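Local coordinates for protein serpin-12 (Manduca sexta, PDB 6CJ7) that probably inhibits serine proteases by offering a reactive-centre loop as bait, and controls the prophenoloxidase activation system of larval hemolymph, at residues P285-N288 and S294-T297; Y303-G306 and S312-V315. All coordinates share one frame; numbering follows the deposited sequence.

Contact 1. Residues P285-N288 and S294-T297; sequences PVLN and SIFT
Leu287 meets the ring of Phe296 at its rim: CB lies near the ring plane, 3.8 Å from CE2 of Phe296. The two side chains cross at about a right angle, and Leu287 CD1 reaches on to Phe296 CZ (4.0 Å), so that one leucine spans two neighbouring ring carbons. The branch gets there because CG of Leu287 stands anti to the carbonyl carbon (chi1 -67°). Leu287 CD1 also approaches Ile295 CD1 more loosely, at 4.4 Å. Asn288, one residue on, adds a polar neighbour: its OD1 comes within 3.6 Å of Phe296 CD2, the amide and ring planes standing 71° apart. This is an oblique approach to a weakly polar C-H, which suits an amide at the exposed margin of an otherwise apolar contact. Ile295 packs against its own neighbour, with CG1 3.6 Å above one face of the Phe296 ring and offset toward its rim. In the serpin fold these residues follow the end of strand 265-282, whose later part lies beside strand 317-326 in the central sheet: helix 284-289 leads through a short connection to the 3-10 turn carrying Ile295 and Phe296, which folds back on it. Thr297 ends that turn with two bonds to one acceptor, since Ser294 O receives both Thr297 N and Thr297 OG1. The hydroxyl bond is 2.9 Å from Thr297 OG1 to Ser294 O, the donor lying slightly off the carbonyl plane. A threonine suits this site because its hydroxyl, close to the backbone, donates here while accepting from Gln299 N. Further out, Phe20 of helix 19-31 packs on Leu287, while helix 56-66 meets the 3-10 turn through Ile62 on Ile295 and a hydrogen bond between Glu61 OE1 and Ser294 OG.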
ATOM      1  N   PRO A 285      -4.283   5.526 -15.095  1.00 20.82           N
ATOM      2  CA  PRO A 285      -5.539   6.293 -15.013  1.00 24.22           C
ATOM      3  C   PRO A 285      -5.628   7.214 -13.805  1.00 21.38           C
ATOM      4  O   PRO A 285      -6.008   8.386 -13.949  1.00 22.91           O
ATOM      5  CB  PRO A 285      -6.612   5.193 -14.976  1.00 27.07           C
ATOM      6  CG  PRO A 285      -6.001   4.056 -15.689  1.00 26.85           C
ATOM      7  CD  PRO A 285      -4.542   4.092 -15.319  1.00 22.89           C
ATOM      8  N   VAL A 286      -5.305   6.718 -12.606  1.00 21.89           N
ATOM      9  CA  VAL A 286      -5.482   7.555 -11.425  1.00 23.47           C
ATOM     10  C   VAL A 286      -4.401   8.629 -11.358  1.00 21.49           C
ATOM     11  O   VAL A 286      -4.674   9.766 -10.960  1.00 23.13           O
ATOM     12  CB  VAL A 286      -5.554   6.699 -10.141  1.00 23.10           C
ATOM     13  CG1 VAL A 286      -4.221   6.054  -9.795  1.00 24.92           C
ATOM     14  CG2 VAL A 286      -6.067   7.537  -8.969  1.00 24.04           C
ATOM     15  N   LEU A 287      -3.175   8.318 -11.795  1.00 22.33           N
ATOM     16  CA  LEU A 287      -2.139   9.346 -11.763  1.00 25.06           C
ATOM     17  C   LEU A 287      -2.446  10.466 -12.750  1.00 24.40           C
ATOM     18  O   LEU A 287      -2.150  11.635 -12.474  1.00 26.45           O
ATOM     19  CB  LEU A 287      -0.759   8.728 -12.023  1.00 21.70           C
ATOM     20  CG  LEU A 287      -0.278   7.790 -10.905  1.00 28.66           C
ATOM     21  CD1 LEU A 287       1.117   7.243 -11.198  1.00 29.34           C
ATOM     22  CD2 LEU A 287      -0.296   8.502  -9.575  1.00 31.07           C
ATOM     23  N   ASN A 288      -3.091  10.142 -13.878  1.00 21.73           N
ATOM     24  CA  ASN A 288      -3.529  11.186 -14.793  1.00 23.32           C
ATOM     25  C   ASN A 288      -4.574  12.107 -14.170  1.00 29.83           C
ATOM     26  O   ASN A 288      -4.713  13.249 -14.615  1.00 34.27           O
ATOM     27  CB  ASN A 288      -4.103  10.565 -16.076  1.00 23.25           C
ATOM     28  CG  ASN A 288      -3.033  10.250 -17.116  1.00 27.37           C
ATOM     29  OD1 ASN A 288      -1.997  10.911 -17.184  1.00 29.53           O
ATOM     30  ND2 ASN A 288      -3.302   9.255 -17.961  1.00 24.04           N
ATOM     31  N   SER A 294       2.179  14.562 -16.632  1.00 24.11           N
ATOM     32  CA  SER A 294       3.328  14.800 -17.503  1.00 24.83           C
ATOM     33  C   SER A 294       4.251  13.590 -17.584  1.00 23.41           C
ATOM     34  O   SER A 294       4.922  13.406 -18.610  1.00 23.72           O
ATOM     35  CB  SER A 294       4.120  16.029 -17.039  1.00 26.82           C
ATOM     36  OG  SER A 294       4.658  15.813 -15.754  1.00 32.85           O
ATOM     37  N   ILE A 295       4.300  12.756 -16.539  1.00 21.29           N
ATOM     38  CA  ILE A 295       5.273  11.665 -16.524  1.00 23.76           C
ATOM     39  C   ILE A 295       5.015  10.636 -17.611  1.00 21.36           C
ATOM     40  O   ILE A 295       5.933   9.892 -17.971  1.00 20.45           O
ATOM     41  CB  ILE A 295       5.351  10.939 -15.161  1.00 18.39           C
ATOM     42  CG1 ILE A 295       4.074  10.134 -14.899  1.00 18.88           C
ATOM     43  CG2 ILE A 295       5.648  11.913 -14.012  1.00 23.29           C
ATOM     44  CD1 ILE A 295       4.122   9.402 -13.566  1.00 18.68           C
ATOM     45  N   PHE A 296       3.778  10.550 -18.136  1.00 20.15           N
ATOM     46  CA  PHE A 296       3.451   9.586 -19.181  1.00 19.56           C
ATOM     47  C   PHE A 296       3.600  10.154 -20.588  1.00 22.74           C
ATOM     48  O   PHE A 296       3.553   9.380 -21.549  1.00 25.60           O
ATOM     49  CB  PHE A 296       2.016   9.064 -18.995  1.00 18.97           C
ATOM     50  CG  PHE A 296       1.776   8.420 -17.654  1.00 19.99           C
ATOM     51  CD1 PHE A 296       2.272   7.157 -17.384  1.00 21.07           C
ATOM     52  CD2 PHE A 296       1.080   9.091 -16.659  1.00 23.64           C
ATOM     53  CE1 PHE A 296       2.071   6.561 -16.149  1.00 23.24           C
ATOM     54  CE2 PHE A 296       0.881   8.508 -15.416  1.00 25.80           C
ATOM     55  CZ  PHE A 296       1.379   7.247 -15.160  1.00 26.98           C
ATOM     56  N   THR A 297       3.794  11.467 -20.727  1.00 22.89           N
ATOM     57  CA  THR A 297       3.804  12.127 -22.026  1.00 21.15           C
ATOM     58  C   THR A 297       5.201  12.120 -22.631  1.00 21.49           C
ATOM     59  O   THR A 297       6.209  11.974 -21.937  1.00 24.72           O
ATOM     60  CB  THR A 297       3.311  13.578 -21.922  1.00 24.15           C
ATOM     61  OG1 THR A 297       4.312  14.388 -21.291  1.00 26.56           O
ATOM     62  CG2 THR A 297       2.022  13.652 -21.110  1.00 28.01           C
TER

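Contact 2. Residues Y303-G306 and S312-V315; sequences YNLG and SPQV
Ser312 lies against Tyr303, where the two backbones come within 4.5 Å of each other from Ser312 CA to Tyr303 CA. Ser312 CB is 4.3 Å from Tyr303 CB, and the backbone N of Ser312 sits at the edge of the tyrosine ring, near its plane, 4.1 Å from CD1 of Tyr303. With its CG anti to the backbone N (chi1 -165°), Tyr303 brings its ring alongside the serine and its hydroxyl to Gly309 O, to which it is hydrogen-bonded. Ser312 OG is only 3.3 Å from Tyr303 N, but the angle is too poor for a bond. The hydroxyl instead turns to its own neighbour, donating 2.8 Å from Ser312 OG to Pro313 O, in the carbonyl plane and on a lone pair, while also being bonded to Leu302 N. With an alanine here, Leu302 N is likely to lose this acceptor and Pro313 O its hydroxyl donor, and with them goes the side-chain link from 302 to 312. In the serpin fold the chain makes an excursion here, leaving for the small strand 306-307, paired with strand 106-107, and returning just before strand 317-326 of the central sheet. Pro313 follows on that return, its ring packing on Gly306 and Leu305 of the outgoing chain. Pro313 CD approaches Gly306 O at 3.1 Å, a close carbon-oxygen contact made by a carbon bonded directly to the ring nitrogen. Gly306 presents only its backbone to the proline, and its carbonyl oxygen does the meeting. On the apolar side, Pro313 CG touches Leu305 CD2 at 4.3 Å, and both side chains rest on Leu101 and Met165 of the adjoining strands, an apolar setting that suits leucine and proline.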
ATOM      1  N   TYR A 303      15.243  13.517 -17.796  1.00 22.01           N
ATOM      2  CA  TYR A 303      16.559  13.328 -18.389  1.00 23.09           C
ATOM      3  C   TYR A 303      17.610  12.921 -17.363  1.00 25.03           C
ATOM      4  O   TYR A 303      18.615  12.304 -17.733  1.00 25.03           O
ATOM      5  CB  TYR A 303      16.984  14.613 -19.108  1.00 22.23           C
ATOM      6  CG  TYR A 303      18.153  14.416 -20.034  1.00 26.43           C
ATOM      7  CD1 TYR A 303      17.972  13.817 -21.276  1.00 27.49           C
ATOM      8  CD2 TYR A 303      19.440  14.821 -19.672  1.00 24.15           C
ATOM      9  CE1 TYR A 303      19.036  13.622 -22.139  1.00 26.37           C
ATOM     10  CE2 TYR A 303      20.510  14.620 -20.526  1.00 28.18           C
ATOM     11  CZ  TYR A 303      20.305  14.022 -21.751  1.00 25.93           C
ATOM     12  OH  TYR A 303      21.362  13.822 -22.606  1.00 32.11           O
ATOM     13  N   ASN A 304      17.413  13.240 -16.089  1.00 24.87           N
ATOM     14  CA  ASN A 304      18.370  12.835 -15.068  1.00 23.45           C
ATOM     15  C   ASN A 304      18.070  11.447 -14.517  1.00 20.81           C
ATOM     16  O   ASN A 304      18.705  11.024 -13.542  1.00 26.67           O
ATOM     17  CB  ASN A 304      18.422  13.846 -13.930  1.00 23.10           C
ATOM     18  CG  ASN A 304      19.114  15.126 -14.320  1.00 36.94           C
ATOM     19  OD1 ASN A 304      18.706  16.205 -13.887  1.00 49.72           O
ATOM     20  ND2 ASN A 304      20.160  15.026 -15.126  1.00 37.98           N
ATOM     21  N   LEU A 305      17.102  10.745 -15.108  1.00 20.04           N
ATOM     22  CA  LEU A 305      16.905   9.320 -14.898  1.00 19.55           C
ATOM     23  C   LEU A 305      17.611   8.501 -15.980  1.00 22.94           C
ATOM     24  O   LEU A 305      18.263   7.496 -15.671  1.00 23.31           O
ATOM     25  CB  LEU A 305      15.403   9.028 -14.865  1.00 21.64           C
ATOM     26  CG  LEU A 305      14.911   7.625 -14.537  1.00 20.62           C
ATOM     27  CD1 LEU A 305      13.460   7.697 -14.081  1.00 19.00           C
ATOM     28  CD2 LEU A 305      15.019   6.713 -15.752  1.00 23.02           C
ATOM     29  N   GLY A 306      17.481   8.906 -17.241  1.00 24.78           N
ATOM     30  CA  GLY A 306      18.161   8.242 -18.343  1.00 25.05           C
ATOM     31  C   GLY A 306      18.102   9.115 -19.574  1.00 23.63           C
ATOM     32  O   GLY A 306      17.403  10.131 -19.604  1.00 24.03           O
ATOM     33  N   SER A 312      14.705  12.472 -23.301  1.00 25.68           N
ATOM     34  CA  SER A 312      14.296  11.911 -22.025  1.00 21.30           C
ATOM     35  C   SER A 312      13.371  10.718 -22.240  1.00 20.88           C
ATOM     36  O   SER A 312      12.545  10.725 -23.156  1.00 22.32           O
ATOM     37  CB  SER A 312      13.578  12.958 -21.191  1.00 21.89           C
ATOM     38  OG  SER A 312      13.033  12.366 -20.022  1.00 22.41           O
ATOM     39  N   PRO A 313      13.469   9.681 -21.420  1.00 20.78           N
ATOM     40  CA  PRO A 313      12.419   8.657 -21.407  1.00 21.63           C
ATOM     41  C   PRO A 313      11.158   9.215 -20.770  1.00 21.80           C
ATOM     42  O   PRO A 313      11.151  10.284 -20.166  1.00 21.88           O
ATOM     43  CB  PRO A 313      13.024   7.538 -20.558  1.00 21.22           C
ATOM     44  CG  PRO A 313      13.900   8.290 -19.574  1.00 20.74           C
ATOM     45  CD  PRO A 313      14.459   9.481 -20.339  1.00 20.26           C
ATOM     46  N   GLN A 314      10.063   8.484 -20.943  1.00 22.73           N
ATOM     47  CA  GLN A 314       8.860   8.739 -20.160  1.00 24.24           C
ATOM     48  C   GLN A 314       8.381   7.424 -19.567  1.00 19.51           C
ATOM     49  O   GLN A 314       8.861   6.344 -19.930  1.00 19.32           O
ATOM     50  CB  GLN A 314       7.746   9.393 -20.990  1.00 24.36           C
ATOM     51  CG  GLN A 314       7.126   8.504 -22.043  1.00 24.90           C
ATOM     52  CD  GLN A 314       7.863   8.544 -23.362  1.00 29.78           C
ATOM     53  OE1 GLN A 314       8.624   9.491 -23.652  1.00 33.35           O
ATOM     54  NE2 GLN A 314       7.668   7.514 -24.167  1.00 28.85           N
ATOM     55  N   VAL A 315       7.432   7.527 -18.635  1.00 18.52           N
ATOM     56  CA  VAL A 315       6.866   6.335 -18.000  1.00 20.35           C
ATOM     57  C   VAL A 315       5.911   5.663 -18.975  1.00 19.26           C
ATOM     58  O   VAL A 315       4.944   6.279 -19.437  1.00 23.40           O
ATOM     59  CB  VAL A 315       6.144   6.684 -16.694  1.00 18.96           C
ATOM     60  CG1 VAL A 315       5.511   5.414 -16.097  1.00 17.20           C
ATOM     61  CG2 VAL A 315       7.114   7.334 -15.691  1.00 17.63           C
TER

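The contacts come in series along the chain, contact 1 closing at residue 297 before contact 2 opens at 303, with centres about 14 Å apart. They lie along the connection from helix 284-289 to strand 317-326 of the central sheet. They meet directly: Ile295 O and Val315 N lie 2.9 Å apart, probably hydrogen-bonded, and Phe296 CD1 packs on Val315 O at 3.5 Å. The turn of 294-297 is thereby joined to the chain that leads into strand 317-326. As in other serpins, the reactive-centre region follows that strand at its far end, so contact 2, near the strand's start, probably lies toward the end of the molecule away from that loop, with contact 1 beside it.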